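Local coordinates for protein polyketide biosynthesis 3-hydroxy-3-methylglutaryl-ACP synthase PksG (Bacillus subtilis, PDB 4YXT) that catalyses the aldol condensation of acetyl-AcpK with a carrier-bound beta-ketothioester polyketide intermediate during biosynthesis of the antibiotic bacillaene, at residues 80-85 / 201-206; 92-97 / 412-417; 238-241 / 246-249. The protein carries 1 engineered substitution. One frame throughout, in Å; residues are numbered along the deposited sequence.

Contact 1: 80-85 / 201-206. Engineered in segment 80-85: Ala82 (natural residue Glu).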
loop_
_atom_site.group_PDB
_atom_site.type_symbol
_atom_site.label_atom_id
_atom_site.label_comp_id
_atom_site.label_asym_id
_atom_site.label_seq_id
_atom_site.Cartn_x
_atom_site.Cartn_y
_atom_site.Cartn_z
ATOM N N CYS A 80 -6.923 -2.810 -0.512
ATOM C CA CYS A 80 -6.247 -3.177 0.730
ATOM C C CYS A 80 -6.281 -4.688 0.795
ATOM O O CYS A 80 -7.373 -5.306 0.775
ATOM C CB CYS A 80 -6.974 -2.608 1.898
ATOM S SG CYS A 80 -7.401 -0.837 1.700
ATOM N N SER A 81 -5.117 -5.315 0.826
ATOM C CA SER A 81 -5.102 -6.778 0.861
ATOM C C SER A 81 -3.825 -7.325 1.468
ATOM O O SER A 81 -2.831 -6.610 1.557
ATOM C CB SER A 81 -5.333 -7.367 -0.551
ATOM O OG SER A 81 -5.280 -8.841 -0.499
ATOM N N ALA A 82 -3.861 -8.621 1.813
ATOM C CA ALA A 82 -2.683 -9.392 2.148
ATOM C C ALA A 82 -2.672 -10.608 1.232
ATOM O O ALA A 82 -1.983 -11.614 1.472
ATOM C CB ALA A 82 -2.729 -9.770 3.628
ATOM N N SER A 83 -3.455 -10.523 0.162
ATOM C CA SER A 83 -3.678 -11.632 -0.744
ATOM C C SER A 83 -3.258 -11.183 -2.150
ATOM O O SER A 83 -3.961 -11.373 -3.127
ATOM C CB SER A 83 -5.142 -12.039 -0.711
ATOM O OG SER A 83 -5.615 -12.293 0.616
ATOM N N GLY A 84 -2.126 -10.514 -2.227
ATOM C CA GLY A 84 -1.704 -9.933 -3.465
ATOM C C GLY A 84 -1.489 -10.930 -4.580
ATOM O O GLY A 84 -1.182 -12.117 -4.367
ATOM N N ILE A 85 -1.555 -10.398 -5.788
ATOM C CA ILE A 85 -1.495 -11.196 -7.015
ATOM C C ILE A 85 -0.117 -11.080 -7.659
ATOM O O ILE A 85 0.212 -11.805 -8.569
ATOM C CB ILE A 85 -2.636 -10.655 -7.940
ATOM C CG1 ILE A 85 -3.579 -11.783 -8.266
ATOM C CG2 ILE A 85 -2.151 -9.751 -9.067
ATOM C CD1 ILE A 85 -4.164 -12.377 -6.982
ATOM N N THR A 201 1.665 -12.768 13.666
ATOM C CA THR A 201 1.234 -13.548 12.541
ATOM C C THR A 201 1.721 -12.870 11.251
ATOM O O THR A 201 1.839 -11.640 11.182
ATOM C CB THR A 201 -0.304 -13.718 12.480
ATOM O OG1 THR A 201 -0.863 -12.596 11.819
ATOM C CG2 THR A 201 -0.983 -13.869 13.855
ATOM N N CYS A 202 1.992 -13.692 10.242
ATOM C CA CYS A 202 2.550 -13.249 8.983
ATOM C C CYS A 202 2.265 -14.244 7.868
ATOM O O CYS A 202 1.784 -15.387 8.123
ATOM C CB CYS A 202 4.077 -13.046 9.109
ATOM S SG CYS A 202 5.017 -14.495 9.633
ATOM N N ARG A 203 2.566 -13.792 6.649
ATOM C CA ARG A 203 2.441 -14.578 5.394
ATOM C C ARG A 203 3.759 -14.572 4.590
ATOM O O ARG A 203 3.881 -13.977 3.492
ATOM C CB ARG A 203 1.295 -14.078 4.551
ATOM C CG ARG A 203 -0.069 -14.305 5.189
ATOM C CD ARG A 203 -1.178 -13.973 4.181
ATOM N NE ARG A 203 -2.477 -14.512 4.565
ATOM C CZ ARG A 203 -3.560 -14.526 3.775
ATOM N NH1 ARG A 203 -3.514 -13.983 2.556
ATOM N NH2 ARG A 203 -4.710 -15.049 4.220
ATOM N N PRO A 204 4.767 -15.259 5.141
ATOM C CA PRO A 204 6.060 -15.174 4.559
ATOM C C PRO A 204 6.238 -16.054 3.357
ATOM O O PRO A 204 7.224 -15.883 2.650
ATOM C CB PRO A 204 6.980 -15.624 5.690
ATOM C CG PRO A 204 6.143 -16.446 6.561
ATOM C CD PRO A 204 4.709 -16.209 6.255
ATOM N N ILE A 205 5.319 -16.988 3.142
ATOM C CA ILE A 205 5.406 -17.933 2.013
ATOM C C ILE A 205 4.171 -17.741 1.154
ATOM O O ILE A 205 3.119 -17.480 1.692
ATOM C CB ILE A 205 5.494 -19.388 2.543
ATOM C CG1 ILE A 205 6.934 -19.693 2.946
ATOM C CG2 ILE A 205 4.990 -20.410 1.524
ATOM C CD1 ILE A 205 7.895 -19.741 1.771
ATOM N N PRO A 206 4.295 -17.829 -0.188
ATOM C CA PRO A 206 3.059 -17.589 -0.896
ATOM C C PRO A 206 2.053 -18.710 -0.619
ATOM O O PRO A 206 2.453 -19.865 -0.416
ATOM C CB PRO A 206 3.487 -17.550 -2.369
ATOM C CG PRO A 206 4.963 -17.351 -2.349
ATOM C CD PRO A 206 5.424 -18.024 -1.109
#

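Contact 2: 92-97 / 412-417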
loop_
_atom_site.group_PDB
_atom_site.type_symbol
_atom_site.label_atom_id
_atom_site.label_comp_id
_atom_site.label_asym_id
_atom_site.label_seq_id
_atom_site.Cartn_x
_atom_site.Cartn_y
_atom_site.Cartn_z
ATOM N N SER A 92 -5.661 -3.210 -7.854
ATOM C CA SER A 92 -6.444 -2.058 -8.278
ATOM C C SER A 92 -6.474 -1.813 -9.807
ATOM O O SER A 92 -7.387 -1.146 -10.313
ATOM C CB SER A 92 -5.973 -0.768 -7.585
ATOM O OG SER A 92 -6.203 -0.826 -6.177
ATOM N N THR A 93 -5.474 -2.311 -10.531
ATOM C CA THR A 93 -5.450 -2.216 -11.980
ATOM C C THR A 93 -6.632 -3.001 -12.642
ATOM O O THR A 93 -7.411 -2.455 -13.450
ATOM C CB THR A 93 -4.091 -2.673 -12.526
ATOM O OG1 THR A 93 -3.879 -4.068 -12.249
ATOM C CG2 THR A 93 -2.897 -1.831 -11.938
ATOM N N TYR A 94 -6.777 -4.270 -12.271
ATOM C CA TYR A 94 -7.896 -5.112 -12.711
ATOM C C TYR A 94 -9.251 -4.623 -12.202
ATOM O O TYR A 94 -10.212 -4.589 -12.962
ATOM C CB TYR A 94 -7.685 -6.541 -12.211
ATOM C CG TYR A 94 -6.576 -7.290 -12.925
ATOM C CD1 TYR A 94 -6.658 -7.508 -14.294
ATOM C CD2 TYR A 94 -5.456 -7.743 -12.258
ATOM C CE1 TYR A 94 -5.691 -8.181 -14.964
ATOM C CE2 TYR A 94 -4.467 -8.436 -12.922
ATOM C CZ TYR A 94 -4.599 -8.663 -14.282
ATOM O OH TYR A 94 -3.652 -9.367 -15.018
ATOM N N ILE A 95 -9.340 -4.245 -10.916
ATOM C CA ILE A 95 -10.598 -3.752 -10.375
ATOM C C ILE A 95 -11.068 -2.531 -11.159
ATOM O O ILE A 95 -12.210 -2.425 -11.518
ATOM C CB ILE A 95 -10.525 -3.314 -8.911
ATOM C CG1 ILE A 95 -10.049 -4.417 -7.979
ATOM C CG2 ILE A 95 -11.855 -2.816 -8.441
ATOM C CD1 ILE A 95 -10.619 -5.722 -8.316
ATOM N N HIS A 96 -10.160 -1.609 -11.408
ATOM C CA HIS A 96 -10.461 -0.420 -12.182
ATOM C C HIS A 96 -11.030 -0.720 -13.600
ATOM O O HIS A 96 -12.017 -0.126 -14.032
ATOM C CB HIS A 96 -9.177 0.402 -12.280
ATOM C CG HIS A 96 -9.280 1.577 -13.169
ATOM N ND1 HIS A 96 -9.604 2.832 -12.702
ATOM C CD2 HIS A 96 -9.091 1.705 -14.498
ATOM C CE1 HIS A 96 -9.619 3.685 -13.705
ATOM N NE2 HIS A 96 -9.289 3.032 -14.800
ATOM N N GLU A 97 -10.394 -1.635 -14.309
ATOM C CA GLU A 97 -10.820 -2.014 -15.651
ATOM C C GLU A 97 -12.243 -2.582 -15.648
ATOM O O GLU A 97 -13.099 -2.186 -16.423
ATOM C CB GLU A 97 -9.814 -3.057 -16.209
ATOM C CG GLU A 97 -10.160 -3.694 -17.563
ATOM C CD GLU A 97 -10.018 -2.741 -18.752
ATOM O OE1 GLU A 97 -9.939 -1.516 -18.539
ATOM O OE2 GLU A 97 -9.988 -3.217 -19.915
ATOM N N PHE A 412 0.773 -14.744 -17.574
ATOM C CA PHE A 412 0.467 -14.050 -16.308
ATOM C C PHE A 412 -0.670 -13.039 -16.381
ATOM O O PHE A 412 -1.092 -12.554 -15.352
ATOM C CB PHE A 412 1.697 -13.396 -15.670
ATOM C CG PHE A 412 2.881 -14.327 -15.491
ATOM C CD1 PHE A 412 2.914 -15.233 -14.448
ATOM C CD2 PHE A 412 3.994 -14.236 -16.341
ATOM C CE1 PHE A 412 4.011 -16.050 -14.254
ATOM C CE2 PHE A 412 5.112 -15.027 -16.139
ATOM C CZ PHE A 412 5.114 -15.934 -15.091
ATOM N N HIS A 413 -1.235 -12.780 -17.553
ATOM C CA HIS A 413 -2.360 -11.858 -17.623
ATOM C C HIS A 413 -3.679 -12.558 -17.239
ATOM O O HIS A 413 -4.082 -13.541 -17.853
ATOM C CB HIS A 413 -2.403 -11.218 -19.007
ATOM C CG HIS A 413 -3.469 -10.193 -19.165
ATOM N ND1 HIS A 413 -3.734 -9.229 -18.216
ATOM C CD2 HIS A 413 -4.356 -9.989 -20.165
ATOM C CE1 HIS A 413 -4.752 -8.491 -18.618
ATOM N NE2 HIS A 413 -5.151 -8.936 -19.793
ATOM N N ARG A 414 -4.350 -12.054 -16.211
ATOM C CA ARG A 414 -5.631 -12.599 -15.778
ATOM C C ARG A 414 -6.824 -12.074 -16.550
ATOM O O ARG A 414 -7.028 -10.865 -16.657
ATOM C CB ARG A 414 -5.884 -12.322 -14.299
ATOM C CG ARG A 414 -4.765 -12.784 -13.443
ATOM C CD ARG A 414 -5.139 -12.852 -12.003
ATOM N NE ARG A 414 -4.114 -13.564 -11.286
ATOM C CZ ARG A 414 -4.339 -14.290 -10.206
ATOM N NH1 ARG A 414 -5.562 -14.426 -9.737
ATOM N NH2 ARG A 414 -3.336 -14.913 -9.614
ATOM N N LYS A 415 -7.671 -12.985 -17.019
ATOM C CA LYS A 415 -8.837 -12.541 -17.751
ATOM C C LYS A 415 -10.102 -12.999 -17.083
ATOM O O LYS A 415 -10.219 -14.148 -16.701
ATOM C CB LYS A 415 -8.717 -12.989 -19.196
ATOM C CG LYS A 415 -7.450 -12.400 -19.855
ATOM C CD LYS A 415 -7.072 -13.135 -21.121
ATOM C CE LYS A 415 -8.236 -13.148 -22.116
ATOM N NZ LYS A 415 -8.261 -14.480 -22.771
ATOM N N TYR A 416 -11.024 -12.053 -16.894
ATOM C CA TYR A 416 -12.236 -12.284 -16.158
ATOM C C TYR A 416 -13.442 -12.238 -17.091
ATOM O O TYR A 416 -13.346 -11.826 -18.205
ATOM C CB TYR A 416 -12.376 -11.291 -14.988
ATOM C CG TYR A 416 -11.182 -11.331 -14.051
ATOM C CD1 TYR A 416 -11.217 -12.050 -12.889
ATOM C CD2 TYR A 416 -9.999 -10.634 -14.365
ATOM C CE1 TYR A 416 -10.103 -12.100 -12.044
ATOM C CE2 TYR A 416 -8.894 -10.666 -13.531
ATOM C CZ TYR A 416 -8.948 -11.393 -12.373
ATOM O OH TYR A 416 -7.860 -11.431 -11.567
ATOM N N ARG A 417 -14.571 -12.702 -16.602
ATOM C CA ARG A 417 -15.789 -12.799 -17.399
ATOM C C ARG A 417 -16.995 -12.587 -16.496
ATOM O O ARG A 417 -16.997 -13.024 -15.331
ATOM C CB ARG A 417 -15.850 -14.193 -18.008
ATOM C CG ARG A 417 -17.010 -14.456 -18.950
ATOM C CD ARG A 417 -17.120 -15.956 -19.193
ATOM N NE ARG A 417 -18.181 -16.281 -20.145
ATOM C CZ ARG A 417 -18.292 -17.442 -20.787
ATOM N NH1 ARG A 417 -17.399 -18.402 -20.590
ATOM N NH2 ARG A 417 -19.292 -17.641 -21.640
#

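Contact 3: 238-241 / 246-249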
loop_
_atom_site.group_PDB
_atom_site.type_symbol
_atom_site.label_atom_id
_atom_site.label_comp_id
_atom_site.label_asym_id
_atom_site.label_seq_id
_atom_site.Cartn_x
_atom_site.Cartn_y
_atom_site.Cartn_z
ATOM N N ALA A 238 -13.463 12.047 26.175
ATOM C CA ALA A 238 -13.875 10.810 25.507
ATOM C C ALA A 238 -14.116 9.739 26.541
ATOM O O ALA A 238 -13.251 9.464 27.363
ATOM C CB ALA A 238 -12.844 10.374 24.484
ATOM N N ASN A 239 -15.304 9.139 26.504
ATOM C CA ASN A 239 -15.715 8.167 27.501
ATOM C C ASN A 239 -16.151 6.891 26.796
ATOM O O ASN A 239 -17.037 6.911 25.940
ATOM C CB ASN A 239 -16.872 8.736 28.369
ATOM C CG ASN A 239 -17.206 7.851 29.538
ATOM O OD1 ASN A 239 -17.880 6.834 29.400
ATOM N ND2 ASN A 239 -16.695 8.203 30.692
ATOM N N TYR A 240 -15.476 5.795 27.111
ATOM C CA TYR A 240 -15.667 4.566 26.379
ATOM C C TYR A 240 -17.133 4.047 26.464
ATOM O O TYR A 240 -17.607 3.374 25.564
ATOM C CB TYR A 240 -14.725 3.522 26.925
ATOM C CG TYR A 240 -14.486 2.351 26.023
ATOM C CD1 TYR A 240 -13.679 2.466 24.885
ATOM C CD2 TYR A 240 -15.019 1.125 26.298
ATOM C CE1 TYR A 240 -13.415 1.363 24.058
ATOM C CE2 TYR A 240 -14.768 0.025 25.471
ATOM C CZ TYR A 240 -13.982 0.146 24.352
ATOM O OH TYR A 240 -13.767 -0.999 23.557
ATOM N N GLN A 241 -17.832 4.369 27.548
ATOM C CA GLN A 241 -19.253 4.031 27.663
ATOM C C GLN A 241 -20.156 5.056 27.022
ATOM O O GLN A 241 -21.030 4.689 26.258
ATOM C CB GLN A 241 -19.694 3.873 29.128
ATOM C CG GLN A 241 -19.227 2.611 29.843
ATOM C CD GLN A 241 -20.003 2.392 31.133
ATOM O OE1 GLN A 241 -19.505 2.647 32.242
ATOM N NE2 GLN A 241 -21.254 1.960 30.989
ATOM N N TYR A 246 -22.455 2.390 19.632
ATOM C CA TYR A 246 -22.046 1.019 19.211
ATOM C C TYR A 246 -20.548 0.978 19.100
ATOM O O TYR A 246 -19.893 2.041 19.034
ATOM C CB TYR A 246 -22.640 0.679 17.872
ATOM C CG TYR A 246 -24.162 0.642 17.855
ATOM C CD1 TYR A 246 -24.845 -0.497 18.287
ATOM C CD2 TYR A 246 -24.913 1.760 17.443
ATOM C CE1 TYR A 246 -26.217 -0.563 18.280
ATOM C CE2 TYR A 246 -26.292 1.703 17.427
ATOM C CZ TYR A 246 -26.934 0.536 17.862
ATOM O OH TYR A 246 -28.269 0.422 17.859
ATOM N N LEU A 247 -19.996 -0.242 19.019
ATOM C CA LEU A 247 -18.585 -0.413 18.922
ATOM C C LEU A 247 -18.388 -1.449 17.888
ATOM O O LEU A 247 -19.129 -2.449 17.828
ATOM C CB LEU A 247 -17.954 -0.846 20.275
ATOM C CG LEU A 247 -17.867 0.250 21.348
ATOM C CD1 LEU A 247 -17.578 -0.371 22.718
ATOM C CD2 LEU A 247 -16.737 1.209 21.027
ATOM N N ALA A 248 -17.393 -1.224 17.034
ATOM C CA ALA A 248 -17.094 -2.224 16.050
ATOM C C ALA A 248 -15.669 -2.546 16.195
ATOM O O ALA A 248 -14.847 -1.661 16.439
ATOM C CB ALA A 248 -17.385 -1.696 14.651
ATOM N N TYR A 249 -15.319 -3.812 16.046
ATOM C CA TYR A 249 -13.935 -4.157 16.219
ATOM C C TYR A 249 -13.477 -5.050 15.043
ATOM O O TYR A 249 -14.317 -5.727 14.396
ATOM C CB TYR A 249 -13.721 -4.987 17.466
ATOM C CG TYR A 249 -14.143 -4.443 18.749
ATOM C CD1 TYR A 249 -13.194 -3.986 19.690
ATOM C CD2 TYR A 249 -15.480 -4.424 19.092
ATOM C CE1 TYR A 249 -13.578 -3.537 20.934
ATOM C CE2 TYR A 249 -15.895 -3.952 20.336
ATOM C CZ TYR A 249 -14.944 -3.525 21.260
ATOM O OH TYR A 249 -15.389 -3.087 22.485
#

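Contact 1: 80-85 / 201-206
Arg203 reaches across to the loop at Ala82 and Ser83, and all the close geometry gathers at one nitrogen, NH1. Its hydrogen bond to the backbone carbonyl, Arg203 NH1 to Ala82 O, is 3.0 Å long but bent, with an N-H...O angle of 138°; the donor stands above the carbonyl plane and not on a lone pair. A second, weak bond from Arg203 NH1 to Ser83 OG spans 3.3 Å. With CG anti to the carbonyl carbon (chi1 -66°) and the chain extended from CG to NE, the guanidinium has both acceptors at its edge and near its plane, Ala82 O tilted somewhat out of it. Ser83 OG is held more firmly by Asp144, and Arg203 NE by a salt bridge to Glu209.

The loop leaves strand 74-80 of the thiolase-like fold and carries the general acid/base position, assigned by similarity; that residue is here the engineered Ala82, whose side chain lies about 7 Å from that of Cys114, the probable acyl-thioester nucleophile. The loop is shaped by an ST turn, Ser83 N donating to Ser81 OG over 2.6 Å.

Away from NH1 the fit is loose. The Ala82 methyl points toward strand 201-205, yet Ala82 CB is 4.4 Å from Arg203 NH1, and just 105 Å² is buried in all. On the looser, partly exposed side Ser83 CA and Pro206 CA are 9.0 Å apart. The second subunit covers the strand, Asp86 of that subunit accepting from Arg203 N.

Contact 2: 92-97 / 412-417
Tyr94 supplies the whole helix side of this contact, and its ring and hydroxyl meet His413, Arg414 and Tyr416 of strand 413-417. The polar part is a backbone-to-side-chain hydrogen bond: Arg414 N donates to Tyr94 OH over 3.0 Å, and the N-H...O angle of 162° makes it nearly straight. Tyr94 OH also lies 3.2 Å from His413 ND1. The phenol can reach the strand because CG lies anti to the carbonyl carbon, beside the backbone N, which carries the ring off the helix toward strand 413-417.

Aromatic contacts come next, and together they make a cluster of three rings. Tyr416 turns its edge to one face of Tyr94 in a T-shaped pair, with centroids 5.6 Å apart and planes at 64°; the touching atom, Tyr416 CE2, is 3.9 Å from Tyr94 CD1 and sits toward the rim of the face. His413 instead meets Tyr94 rim to rim, the two ring planes only modestly inclined, and neither lies over the other's face.

The remaining contact is slight. The CB methylene of Arg414 touches the phenol end of the ring, Arg414 CB lying 3.9 Å from Tyr94 CZ, while the rest of that side chain leads away to a salt bridge with Asp50, which also accepts from the Tyr416 hydroxyl.

The axes of the short segments pass 10.7 Å apart at -31°, so the helical segment 92-97 runs roughly along strand 413-417, part of an outermost strand of a small antiparallel sheet whose neighbour 403-410 touches the side chains of Arg414 and Tyr416. Helix 51-64 touches both Ile95 and Tyr416, and Ile95 also meets strand 74-80, placing the helix between the thiolase-like core sheet and this C-terminal hairpin.

Contact 3: 238-241 / 246-249
Tyr240 extends from its loop to Leu247 and Tyr249 on strand 246-249, and the contact can be traced outward along its side chain. The CA atoms of Tyr240 and Leu247 are 9.4 Å apart, so backbones stay well separated and the phenol must bridge the distance. At the base, CB has CG anti to the backbone N (chi1 -162°), a setting that directs the ring from the loop toward the strand.

Contact begins at Tyr240 CE2, which packs on Leu247 CD1 at 4.0 Å; Tyr240 CZ lies at the same distance from that methyl, which meets the outer end of the ring obliquely.

Strand 246-249 is an outermost strand of the large mixed sheet of the thiolase-like fold within this chain, and the loop joins it to helix 213-234. The next residue after the strand is His250, a proton donor/acceptor by similarity, whose side chain lies about 5 Å from that of Tyr249.

At the tip, Tyr240 OH and Tyr249 OH share a hydrogen bond of 2.9 Å, the two phenols arriving from opposite directions; either may be the donor. Tyr240 OH is also 3.6 Å from Tyr249 CZ, and its approach to the second ring, near the hydroxyl end, is oblique. Beyond the pair, Phe228 meets the Tyr240 ring edge-to-face, helix 254-267 touches both tyrosines through residues such as Met264 and His261, and Arg283 binds the Tyr240 carbonyl oxygen.

How the contacts relate
All three contacts are buried, though each joins different elements. Contacts 1 and 2 meet directly, Ile85 CG1 lying 3.3 Å from Arg414 CZ, and both touch the second subunit; their segments alternate along the chain. Contact 3 touches no other chain of the assembly, and its centre is 39 Å from that of contact 2, across the chain's centre. Their chemistry differs accordingly: 80-85 / 201-206 joins an arginine to neutral oxygen acceptors, 92-97 / 412-417 is mainly aromatic and away from annotated sites, and 238-241 / 246-249 joins a loop phenol to one on the strand that leads into His250. Contacts 1 and 3, centres 30 Å apart, border the probable active site from different parts of the fold.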